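Exotoxin 5 (Staphylococcus aureus subsp. aureus COL, PDB 3R2I) is of unknown function but, as a superantigen-like exotoxin with an OB-fold domain and a beta-grasp domain, probably acts as a secreted factor against host immune defences. Local coordinates at residues 64-69 with 121-126; 79-84 with 110-115; 156-161 with 244-249; 173-178 with 236-241. All blocks are in the same frame, centred on the assembly; numbering follows the deposited sequence.

Contact 1 (64-69 with 121-126); sequences HQYYSE and FAVPEL
Tyr66, near the end of helix 57-68, reaches out to Val123 and Glu125 on a loop of the OB-fold domain, a worked example of how one aromatic side chain can join an N-terminal helix to a barrel. With CG anti to the backbone N (chi1 -176°), the ring is carried away from its helix and its hydroxyl end is presented to the loop. Val123 meets that end at about a right angle, its CG1 branch lying 3.8 Å from CZ of Tyr66. Glu125 approaches quite differently. Its chain, bent at chi2, doubles back so that the carboxylate lies beside the phenol, the two planes 35° apart, with OE1 of Glu125 at 3.5 Å from CE1 of Tyr66. The other oxygen, OE2, accepts a hydrogen bond from the phenol. OE1 in turn forms a salt bridge with Lys226, which also makes a cation-pi contact with the Tyr66 ring, so acid, phenol and ammonium form one cluster in a largely buried setting. At the margin, Glu69 lays its aliphatic part obliquely against Pro124, with Glu69 CG 3.7 Å from Pro124 CD. Val123 also touches Phe187 of helix 182-197, in the beta-grasp half of the chain. In the hydrogen bond that fixes the Tyr66 ring end, OH meets OE2 of Glu125 at 2.9 Å from above the carboxylate plane, 38° out of it.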
# COMPACT_ATOMS: atom_id res chain seq x y z
N HIS A 64 0.81 5.28 -13.55
CA HIS A 64 2.25 5.23 -13.60
C HIS A 64 2.85 6.30 -12.70
O HIS A 64 3.79 6.04 -11.98
CB HIS A 64 2.74 5.48 -15.01
CG HIS A 64 4.22 5.38 -15.14
ND1 HIS A 64 5.05 6.47 -15.00
CD2 HIS A 64 5.02 4.30 -15.32
CE1 HIS A 64 6.30 6.07 -15.10
NE2 HIS A 64 6.31 4.76 -15.31
N GLN A 65 2.33 7.51 -12.77
CA GLN A 65 2.85 8.56 -11.91
C GLN A 65 2.58 8.23 -10.46
O GLN A 65 3.45 8.31 -9.63
CB GLN A 65 2.28 9.94 -12.31
CG GLN A 65 2.35 11.05 -11.24
CD GLN A 65 1.11 11.13 -10.29
OE1 GLN A 65 1.19 11.77 -9.23
NE2 GLN A 65 -0.03 10.52 -10.69
N TYR A 66 1.37 7.80 -10.17
CA TYR A 66 1.03 7.53 -8.77
C TYR A 66 1.85 6.41 -8.11
O TYR A 66 2.48 6.59 -7.04
CB TYR A 66 -0.43 7.22 -8.69
CG TYR A 66 -0.91 7.03 -7.30
CD1 TYR A 66 -1.23 8.12 -6.51
CD2 TYR A 66 -1.03 5.76 -6.76
CE1 TYR A 66 -1.63 7.94 -5.23
CE2 TYR A 66 -1.46 5.59 -5.51
CZ TYR A 66 -1.76 6.65 -4.74
OH TYR A 66 -2.23 6.42 -3.46
N TYR A 67 1.89 5.28 -8.79
CA TYR A 67 2.59 4.12 -8.31
C TYR A 67 4.13 4.14 -8.44
O TYR A 67 4.77 3.18 -8.01
CB TYR A 67 1.97 2.88 -8.91
CG TYR A 67 0.65 2.56 -8.26
CD1 TYR A 67 0.62 2.05 -6.97
CD2 TYR A 67 -0.56 2.75 -8.92
CE1 TYR A 67 -0.57 1.74 -6.35
CE2 TYR A 67 -1.77 2.44 -8.29
CZ TYR A 67 -1.76 1.94 -7.03
OH TYR A 67 -2.93 1.58 -6.43
N SER A 68 4.67 5.21 -9.03
CA SER A 68 6.12 5.47 -9.19
C SER A 68 6.66 6.42 -8.13
O SER A 68 7.86 6.67 -8.05
CB SER A 68 6.41 6.25 -10.49
OG SER A 68 6.32 5.42 -11.60
N GLU A 69 5.75 7.05 -7.41
CA GLU A 69 6.13 8.03 -6.41
C GLU A 69 6.90 7.40 -5.24
O GLU A 69 6.82 6.21 -4.99
CB GLU A 69 4.85 8.72 -5.91
CG GLU A 69 5.08 9.96 -5.07
CD GLU A 69 5.71 11.10 -5.86
OE1 GLU A 69 5.26 11.36 -7.00
OE2 GLU A 69 6.62 11.75 -5.31
N PHE A 121 2.23 3.99 6.48
CA PHE A 121 2.80 3.82 5.17
C PHE A 121 2.17 4.95 4.39
O PHE A 121 0.96 4.99 4.20
CB PHE A 121 2.50 2.49 4.53
CG PHE A 121 3.11 2.36 3.16
CD1 PHE A 121 4.44 2.09 3.01
CD2 PHE A 121 2.34 2.52 2.03
CE1 PHE A 121 5.01 1.99 1.75
CE2 PHE A 121 2.90 2.40 0.78
CZ PHE A 121 4.23 2.15 0.64
N ALA A 122 2.99 5.86 3.94
CA ALA A 122 2.48 7.06 3.28
C ALA A 122 2.87 7.18 1.84
O ALA A 122 4.00 6.90 1.45
CB ALA A 122 2.93 8.31 4.04
N VAL A 123 1.88 7.52 1.03
CA VAL A 123 2.07 7.73 -0.39
C VAL A 123 1.37 9.04 -0.64
O VAL A 123 0.24 9.22 -0.23
CB VAL A 123 1.35 6.69 -1.20
CG1 VAL A 123 1.42 7.08 -2.70
CG2 VAL A 123 1.94 5.32 -0.92
N PRO A 124 2.01 9.96 -1.33
CA PRO A 124 1.28 11.21 -1.46
C PRO A 124 0.19 11.26 -2.50
O PRO A 124 0.38 10.81 -3.62
CB PRO A 124 2.37 12.21 -1.90
CG PRO A 124 3.42 11.36 -2.53
CD PRO A 124 3.42 10.10 -1.74
N GLU A 125 -0.92 11.85 -2.14
CA GLU A 125 -1.95 12.20 -3.07
C GLU A 125 -1.68 13.59 -3.62
O GLU A 125 -2.09 13.93 -4.68
CB GLU A 125 -3.30 12.13 -2.40
CG GLU A 125 -3.60 10.83 -1.69
CD GLU A 125 -3.87 9.64 -2.61
OE1 GLU A 125 -4.19 9.83 -3.73
OE2 GLU A 125 -3.73 8.50 -2.20
N LEU A 126 -0.98 14.35 -2.82
CA LEU A 126 -0.55 15.69 -3.11
C LEU A 126 0.61 15.93 -2.17
O LEU A 126 0.63 15.45 -1.09
CB LEU A 126 -1.69 16.67 -2.82
CG LEU A 126 -1.63 18.17 -2.91
CD1 LEU A 126 -3.00 18.70 -3.17
CD2 LEU A 126 -1.08 18.76 -1.69

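Contact 2 (79-84 with 110-115); sequences VKSEDY and KYKEKT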
# COMPACT_ATOMS: atom_id res chain seq x y z
N VAL A 79 -0.37 10.25 18.07
CA VAL A 79 -1.15 11.31 17.45
C VAL A 79 -2.64 11.18 17.77
O VAL A 79 -3.11 10.13 18.23
CB VAL A 79 -0.93 11.29 15.93
CG1 VAL A 79 -1.46 10.02 15.33
CG2 VAL A 79 -1.53 12.54 15.24
N LYS A 80 -3.35 12.28 17.53
CA LYS A 80 -4.77 12.43 17.78
C LYS A 80 -5.37 13.07 16.52
O LYS A 80 -4.71 13.93 15.89
CB LYS A 80 -4.93 13.35 18.99
CG LYS A 80 -6.34 13.66 19.40
CD LYS A 80 -6.33 14.66 20.54
CE LYS A 80 -7.66 15.35 20.70
NZ LYS A 80 -7.61 16.45 21.72
N SER A 81 -6.58 12.69 16.12
CA SER A 81 -7.13 13.27 14.90
C SER A 81 -7.65 14.67 15.12
O SER A 81 -8.20 14.97 16.19
CB SER A 81 -8.24 12.44 14.27
OG SER A 81 -9.51 12.64 14.85
N GLU A 82 -7.46 15.50 14.10
CA GLU A 82 -7.92 16.88 14.03
C GLU A 82 -8.74 17.01 12.75
O GLU A 82 -8.56 16.25 11.78
CB GLU A 82 -6.77 17.85 13.80
CG GLU A 82 -5.62 17.84 14.80
CD GLU A 82 -4.43 18.68 14.31
OE1 GLU A 82 -3.27 18.22 14.46
OE2 GLU A 82 -4.66 19.78 13.71
N ASP A 83 -9.56 18.06 12.73
CA ASP A 83 -10.39 18.41 11.59
C ASP A 83 -9.54 19.08 10.53
O ASP A 83 -8.61 19.83 10.84
CB ASP A 83 -11.46 19.43 12.03
CG ASP A 83 -12.29 19.98 10.85
OD1 ASP A 83 -12.66 19.21 9.95
OD2 ASP A 83 -12.62 21.18 10.82
N TYR A 84 -9.86 18.80 9.27
CA TYR A 84 -9.21 19.50 8.15
C TYR A 84 -10.32 19.79 7.13
O TYR A 84 -10.60 18.99 6.24
CB TYR A 84 -8.05 18.69 7.55
CG TYR A 84 -7.32 19.36 6.41
CD1 TYR A 84 -6.35 20.34 6.64
CD2 TYR A 84 -7.57 19.00 5.11
CE1 TYR A 84 -5.67 20.95 5.56
CE2 TYR A 84 -6.92 19.58 4.03
CZ TYR A 84 -5.97 20.55 4.26
OH TYR A 84 -5.36 21.09 3.16
N LYS A 110 -11.82 7.17 13.86
CA LYS A 110 -11.06 6.19 14.63
C LYS A 110 -9.95 6.63 15.59
O LYS A 110 -9.57 5.84 16.49
CB LYS A 110 -10.57 5.06 13.70
CG LYS A 110 -10.34 3.73 14.44
CD LYS A 110 -10.48 2.47 13.52
CE LYS A 110 -9.18 1.95 12.93
NZ LYS A 110 -8.38 1.18 13.95
N TYR A 111 -9.44 7.84 15.49
CA TYR A 111 -8.33 8.16 16.42
C TYR A 111 -8.57 9.46 17.18
O TYR A 111 -7.67 10.27 17.33
CB TYR A 111 -6.99 8.19 15.64
CG TYR A 111 -6.67 6.89 14.88
CD1 TYR A 111 -7.00 6.74 13.54
CD2 TYR A 111 -6.04 5.81 15.50
CE1 TYR A 111 -6.72 5.57 12.85
CE2 TYR A 111 -5.75 4.64 14.81
CZ TYR A 111 -6.08 4.53 13.48
OH TYR A 111 -5.84 3.37 12.76
N LYS A 112 -9.78 9.64 17.68
CA LYS A 112 -10.12 10.87 18.39
C LYS A 112 -9.32 11.02 19.67
O LYS A 112 -8.99 12.13 20.08
CB LYS A 112 -11.62 10.96 18.66
CG LYS A 112 -12.48 11.02 17.37
CD LYS A 112 -13.98 10.88 17.73
CE LYS A 112 -14.90 10.84 16.49
NZ LYS A 112 -16.31 10.39 16.83
N GLU A 113 -9.03 9.89 20.33
CA GLU A 113 -8.20 9.92 21.53
C GLU A 113 -6.77 9.77 21.05
O GLU A 113 -6.53 9.10 20.06
CB GLU A 113 -8.52 8.77 22.49
CG GLU A 113 -9.84 8.89 23.24
CD GLU A 113 -9.94 7.88 24.41
OE1 GLU A 113 -9.55 6.69 24.25
OE2 GLU A 113 -10.42 8.31 25.49
N LYS A 114 -5.81 10.36 21.77
CA LYS A 114 -4.42 10.25 21.39
C LYS A 114 -4.05 8.77 21.38
O LYS A 114 -4.26 8.07 22.36
CB LYS A 114 -3.52 11.02 22.33
CG LYS A 114 -2.14 11.23 21.75
CD LYS A 114 -1.22 12.01 22.69
CE LYS A 114 0.16 12.19 22.05
NZ LYS A 114 1.20 12.64 23.04
N THR A 115 -3.51 8.31 20.26
CA THR A 115 -3.15 6.92 20.07
C THR A 115 -1.65 6.77 19.91
O THR A 115 -0.99 7.51 19.17
CB THR A 115 -3.87 6.37 18.83
OG1 THR A 115 -5.27 6.56 19.00
CG2 THR A 115 -3.59 4.88 18.61
O HOH W 1 -9.41 14.25 18.49
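Val79 and Thr115 form an antiparallel hydrogen-bonded pair, and the backbone of each supplies both its donor and its acceptor. Val79 N gives to Thr115 O at 3.0 Å, and Thr115 N returns a nearly straight bond to Val79 O at 2.8 Å (177° at the hydrogen). That carbonyl also receives a softer CA-H contact from Lys114, whose CA lies 3.4 Å from Val79 O. Two residues on, the regular pairing gives way to a turn: Ser81 N finds its acceptor in Tyr111 O, 2.9 Å away. The loop is tied internally as well, because Thr115 OG1, set beside its own backbone N by a chi1 of -56°, donates to Glu113 O at 3.0 Å. Where the two chains diverge, a water takes over, giving one hydrogen to Ser81 O and one to Lys112 O, each at 2.7 Å. Lys112 O also has the methylene chain of Lys80 running past it, with Lys80 CG at 3.1 Å, while the ammonium end of that extended lysine leads off. On the inner side, the Tyr111 ring packs on Leu90, Leu103 and Ile139, and Val79 packs on Leu90. Pairing of the first strand, 77-84, with the short strand 115-116 after a long loop fits the closure between strands one and four that is characteristic of the five-stranded OB-fold barrel.

Contact 3 (156-161 with 244-249); sequences LQVKKV and IEVNLN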
# COMPACT_ATOMS: atom_id res chain seq x y z
N LEU A 156 6.33 -14.62 -4.13
CA LEU A 156 5.69 -13.66 -5.02
C LEU A 156 6.05 -14.08 -6.42
O LEU A 156 7.24 -14.18 -6.72
CB LEU A 156 6.20 -12.23 -4.74
CG LEU A 156 5.78 -11.04 -5.64
CD1 LEU A 156 4.28 -10.84 -5.72
CD2 LEU A 156 6.45 -9.75 -5.15
N GLN A 157 5.04 -14.42 -7.21
CA GLN A 157 5.23 -14.83 -8.59
C GLN A 157 4.49 -13.89 -9.49
O GLN A 157 3.36 -13.54 -9.20
CB GLN A 157 4.63 -16.20 -8.90
CG GLN A 157 5.45 -17.37 -8.55
CD GLN A 157 5.00 -18.60 -9.33
OE1 GLN A 157 3.80 -18.81 -9.57
NE2 GLN A 157 5.97 -19.42 -9.76
N VAL A 158 5.12 -13.49 -10.57
CA VAL A 158 4.51 -12.65 -11.57
C VAL A 158 4.40 -13.55 -12.79
O VAL A 158 5.40 -14.17 -13.20
CB VAL A 158 5.36 -11.44 -11.90
CG1 VAL A 158 4.62 -10.56 -12.94
CG2 VAL A 158 5.73 -10.67 -10.62
N LYS A 159 3.19 -13.68 -13.33
CA LYS A 159 2.99 -14.54 -14.46
C LYS A 159 2.04 -14.09 -15.54
O LYS A 159 1.18 -13.24 -15.35
CB LYS A 159 2.59 -15.93 -13.99
CG LYS A 159 1.51 -16.02 -12.97
CD LYS A 159 1.27 -17.50 -12.58
CE LYS A 159 0.50 -17.66 -11.24
NZ LYS A 159 -0.83 -16.95 -11.10
N LYS A 160 2.26 -14.64 -16.72
CA LYS A 160 1.36 -14.44 -17.83
C LYS A 160 0.99 -15.86 -18.20
O LYS A 160 1.85 -16.66 -18.62
CB LYS A 160 2.03 -13.71 -19.01
CG LYS A 160 1.17 -13.73 -20.28
CD LYS A 160 1.77 -12.85 -21.38
CE LYS A 160 1.87 -11.38 -20.95
NZ LYS A 160 0.53 -10.83 -20.58
N VAL A 161 -0.28 -16.19 -18.06
CA VAL A 161 -0.70 -17.55 -18.30
C VAL A 161 -1.93 -17.65 -19.23
O VAL A 161 -2.52 -18.70 -19.34
CB VAL A 161 -0.93 -18.23 -16.91
CG1 VAL A 161 -2.12 -17.58 -16.19
CG2 VAL A 161 -1.14 -19.75 -17.04
N ILE A 244 1.67 -14.64 -2.84
CA ILE A 244 1.17 -13.53 -3.61
C ILE A 244 1.38 -13.89 -5.07
O ILE A 244 2.47 -14.30 -5.48
CB ILE A 244 1.88 -12.21 -3.31
CG1 ILE A 244 1.86 -11.90 -1.81
CG2 ILE A 244 1.22 -11.06 -4.12
CD1 ILE A 244 2.77 -10.67 -1.47
N GLU A 245 0.33 -13.76 -5.84
CA GLU A 245 0.40 -14.09 -7.24
C GLU A 245 -0.08 -12.94 -8.08
O GLU A 245 -1.13 -12.39 -7.83
CB GLU A 245 -0.53 -15.27 -7.53
CG GLU A 245 -0.23 -16.53 -6.76
CD GLU A 245 -1.38 -17.58 -6.89
OE1 GLU A 245 -2.57 -17.20 -7.10
OE2 GLU A 245 -1.08 -18.79 -6.73
N VAL A 246 0.70 -12.57 -9.08
CA VAL A 246 0.30 -11.52 -9.99
C VAL A 246 0.12 -12.15 -11.37
O VAL A 246 0.96 -12.95 -11.81
CB VAL A 246 1.36 -10.41 -10.06
CG1 VAL A 246 0.97 -9.35 -11.09
CG2 VAL A 246 1.57 -9.79 -8.68
N ASN A 247 -0.98 -11.80 -12.03
CA ASN A 247 -1.30 -12.24 -13.36
C ASN A 247 -1.29 -11.01 -14.24
O ASN A 247 -1.98 -10.03 -13.94
CB ASN A 247 -2.68 -12.88 -13.43
CG ASN A 247 -2.83 -14.04 -12.46
OD1 ASN A 247 -2.09 -15.01 -12.51
ND2 ASN A 247 -3.81 -13.95 -11.58
N LEU A 248 -0.48 -11.06 -15.29
CA LEU A 248 -0.36 -10.01 -16.28
C LEU A 248 -1.01 -10.58 -17.53
O LEU A 248 -0.42 -11.42 -18.22
CB LEU A 248 1.10 -9.68 -16.53
CG LEU A 248 1.84 -9.13 -15.32
CD1 LEU A 248 3.26 -8.83 -15.66
CD2 LEU A 248 1.18 -7.86 -14.79
N ASN A 249 -2.23 -10.13 -17.81
CA ASN A 249 -3.00 -10.63 -18.95
C ASN A 249 -2.85 -9.72 -20.17
O ASN A 249 -1.99 -8.84 -20.19
CB ASN A 249 -4.47 -10.68 -18.54
CG ASN A 249 -4.68 -11.45 -17.27
OD1 ASN A 249 -3.86 -12.30 -16.90
ND2 ASN A 249 -5.77 -11.15 -16.57
OXT ASN A 249 -3.60 -9.85 -21.15
O HOH W 2 -1.92 -14.12 -17.18
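Leu156 and Ile244 sit side by side on two neighbouring parallel strands whose side chains interlock on the face turned to helix 182-197. The CD1 methyl of Leu156, carried across by a CG anti to the backbone N (chi1 174°), enters the dip between Ile244 and Val246: it lies 3.5 Å from CG2 of Ile244, tighter than usual, and 4.1 Å from CG2 of Val246. Two residues farther along, the step repeats, as CG1 of Val158 is pressed to 3.5 Å against CD1 of Leu248. The branched residues thus form a staggered row of knobs, onto which Ile189, Leu193 and Tyr197 of the helix settle. Beneath them four backbone hydrogen bonds, alternating between the strands, hold the short strand axes at a closest approach of 4.6 Å, 22° from parallel. The other face is filled by longer, polar chains. Lys159 runs side by side with Asn247 and hooks at its tip, so that NZ donates to Asn247 OD1 at 2.7 Å, close to but not bridged with Glu245. Lys160, bent twice near its end, curls over to the neighbouring strand until NZ reaches Leu248 O at 2.6 Å, from above the carbonyl plane. Two parallel central strands, first and last of a five-stranded mixed sheet with a helix lying across one face, are the signature of the beta-grasp fold.

Contact 4 (173-178 with 236-241); sequences FFIQKE and MDSKQI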
# COMPACT_ATOMS: atom_id res chain seq x y z
N PHE A 173 10.32 -10.92 -1.88
CA PHE A 173 9.57 -9.93 -1.17
C PHE A 173 9.63 -10.12 0.37
O PHE A 173 9.17 -11.11 0.89
CB PHE A 173 8.13 -10.11 -1.68
CG PHE A 173 7.21 -9.01 -1.32
CD1 PHE A 173 7.21 -7.85 -2.05
CD2 PHE A 173 6.32 -9.15 -0.28
CE1 PHE A 173 6.34 -6.83 -1.73
CE2 PHE A 173 5.45 -8.13 0.04
CZ PHE A 173 5.49 -6.96 -0.66
N PHE A 174 10.21 -9.16 1.08
CA PHE A 174 10.28 -9.22 2.54
C PHE A 174 9.30 -8.23 3.15
O PHE A 174 9.13 -7.14 2.64
CB PHE A 174 11.68 -8.86 3.02
CG PHE A 174 12.75 -9.88 2.66
CD1 PHE A 174 12.84 -11.08 3.35
CD2 PHE A 174 13.69 -9.62 1.67
CE1 PHE A 174 13.81 -12.02 3.05
CE2 PHE A 174 14.67 -10.54 1.37
CZ PHE A 174 14.74 -11.75 2.08
N ILE A 175 8.63 -8.61 4.23
CA ILE A 175 7.71 -7.69 4.89
C ILE A 175 8.24 -7.62 6.30
O ILE A 175 8.31 -8.65 6.97
CB ILE A 175 6.27 -8.20 4.94
CG1 ILE A 175 5.82 -8.61 3.54
CG2 ILE A 175 5.38 -7.12 5.61
CD1 ILE A 175 4.45 -9.27 3.50
N GLN A 176 8.64 -6.44 6.76
CA GLN A 176 9.23 -6.30 8.10
C GLN A 176 8.29 -5.90 9.21
O GLN A 176 8.69 -5.68 10.34
CB GLN A 176 10.42 -5.35 8.03
CG GLN A 176 11.41 -5.83 6.95
CD GLN A 176 12.73 -5.11 6.96
OE1 GLN A 176 13.46 -5.08 7.98
NE2 GLN A 176 13.09 -4.58 5.79
N LYS A 177 7.02 -5.83 8.90
CA LYS A 177 6.02 -5.45 9.87
C LYS A 177 5.16 -6.63 10.15
O LYS A 177 4.78 -7.35 9.26
CB LYS A 177 5.16 -4.31 9.33
CG LYS A 177 5.79 -2.92 9.50
CD LYS A 177 5.26 -1.87 8.47
CE LYS A 177 6.20 -1.76 7.18
NZ LYS A 177 6.70 -3.05 6.47
N GLU A 178 4.85 -6.78 11.41
CA GLU A 178 3.99 -7.82 11.90
C GLU A 178 2.55 -7.59 11.36
O GLU A 178 1.87 -8.50 10.94
CB GLU A 178 4.07 -7.71 13.40
CG GLU A 178 3.50 -8.80 14.18
CD GLU A 178 3.97 -8.71 15.62
OE1 GLU A 178 4.71 -9.65 16.01
OE2 GLU A 178 3.73 -7.66 16.28
N MET A 236 -3.71 -6.46 7.76
CA MET A 236 -3.65 -7.91 7.94
C MET A 236 -2.33 -8.29 8.62
O MET A 236 -1.41 -7.49 8.64
CB MET A 236 -3.73 -8.59 6.59
CG MET A 236 -2.46 -8.42 5.77
SD MET A 236 -2.66 -8.82 4.01
CE MET A 236 -3.57 -7.35 3.47
N ASP A 237 -2.27 -9.49 9.18
CA ASP A 237 -1.06 -10.01 9.83
C ASP A 237 -0.19 -10.56 8.73
O ASP A 237 -0.59 -11.48 8.04
CB ASP A 237 -1.39 -11.15 10.79
CG ASP A 237 -1.84 -10.68 12.13
OD1 ASP A 237 -1.59 -9.48 12.50
OD2 ASP A 237 -2.35 -11.56 12.85
N SER A 238 1.03 -10.03 8.59
CA SER A 238 1.87 -10.45 7.48
C SER A 238 2.28 -11.92 7.52
O SER A 238 2.59 -12.51 6.49
CB SER A 238 3.08 -9.52 7.37
OG SER A 238 3.99 -9.73 8.42
N LYS A 239 2.27 -12.53 8.70
CA LYS A 239 2.66 -13.92 8.79
C LYS A 239 1.53 -14.85 8.26
O LYS A 239 1.76 -16.05 8.06
CB LYS A 239 3.11 -14.34 10.21
CG LYS A 239 2.00 -14.57 11.26
CD LYS A 239 1.55 -13.34 12.12
CE LYS A 239 2.58 -12.98 13.24
NZ LYS A 239 2.09 -11.88 14.12
N GLN A 240 0.34 -14.29 8.03
CA GLN A 240 -0.78 -15.06 7.54
C GLN A 240 -0.86 -15.06 6.03
O GLN A 240 -1.76 -15.64 5.46
CB GLN A 240 -2.06 -14.53 8.13
CG GLN A 240 -2.10 -14.69 9.65
CD GLN A 240 -2.03 -16.15 10.05
OE1 GLN A 240 -2.70 -17.00 9.48
NE2 GLN A 240 -1.21 -16.44 11.04
N ILE A 241 0.03 -14.34 5.37
CA ILE A 241 0.05 -14.32 3.92
C ILE A 241 0.75 -15.60 3.45
O ILE A 241 1.92 -15.83 3.76
CB ILE A 241 0.85 -13.12 3.39
CG1 ILE A 241 0.17 -11.81 3.80
CG2 ILE A 241 0.96 -13.19 1.84
CD1 ILE A 241 1.02 -10.57 3.55
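Ser238 meets two flat carbonyl groups of the opposite segment, each in a different way. Its OG donates to Lys177 O at 2.6 Å and lies in the plane of that carbonyl; its backbone N gives a second bond, to Glu178 O, at 2.9 Å, and comes in tilted 34° from the plane of that group. A chi1 of 71° holds OG between the backbone N and carbonyl carbon, from where it can meet one carbonyl while the main chain meets the next. OG also has a hydrogen bond with Ser152. The Glu178 carboxylate is shared: OE2 accepts from Val144 N, whereas OE1 forms a long salt bridge, 3.9 Å, with Lys239 NZ. The two side chains run alongside each other in the same direction, and NZ of Lys239 is nearer still to CG of Glu178, at 3.4 Å, so the lysine lies against the methylene part of the acid more than in line with its charge. Beside these polar ties Ile175 supplies the apolar part, with CD1 at 3.7 Å from CD1 of Ile241 and CG2 against the Ser238 CB. In the fold, the Glu178-Ser238 bond directly adjoins the small antiparallel sheet of strands 179-181 and 235-237, at the start of the 3-10 turn 238-240, which leads into strand 241-248. Ile241 continues onto Ile211 and Met213 of strand 207-213, while Met236 and Phe173, flanking the contact, pack on helix 182-197.

The four contacts illustrate how chemistry follows position. Contacts 1 and 2 belong to the OB-fold half and contacts 3 and 4 to the beta-grasp half; 2 and 3 lie on opposite sides of the chain centre, about 39 Å apart between centres. Contact 1 is buried and rests on side chains, contact 2 is the more exposed and relies on backbone and water. Contact 3 combines regular strand pairing with an apolar face, whereas contact 4 joins a loop to a 3-10 turn by serine-to-carbonyl hydrogen bonds, a long salt bridge and an isoleucine pair. Helix 182-197 touches residues of contacts 1, 3 and 4. Contacts 3 and 4 meet directly, where Phe173 packs on Leu156 and Ile244.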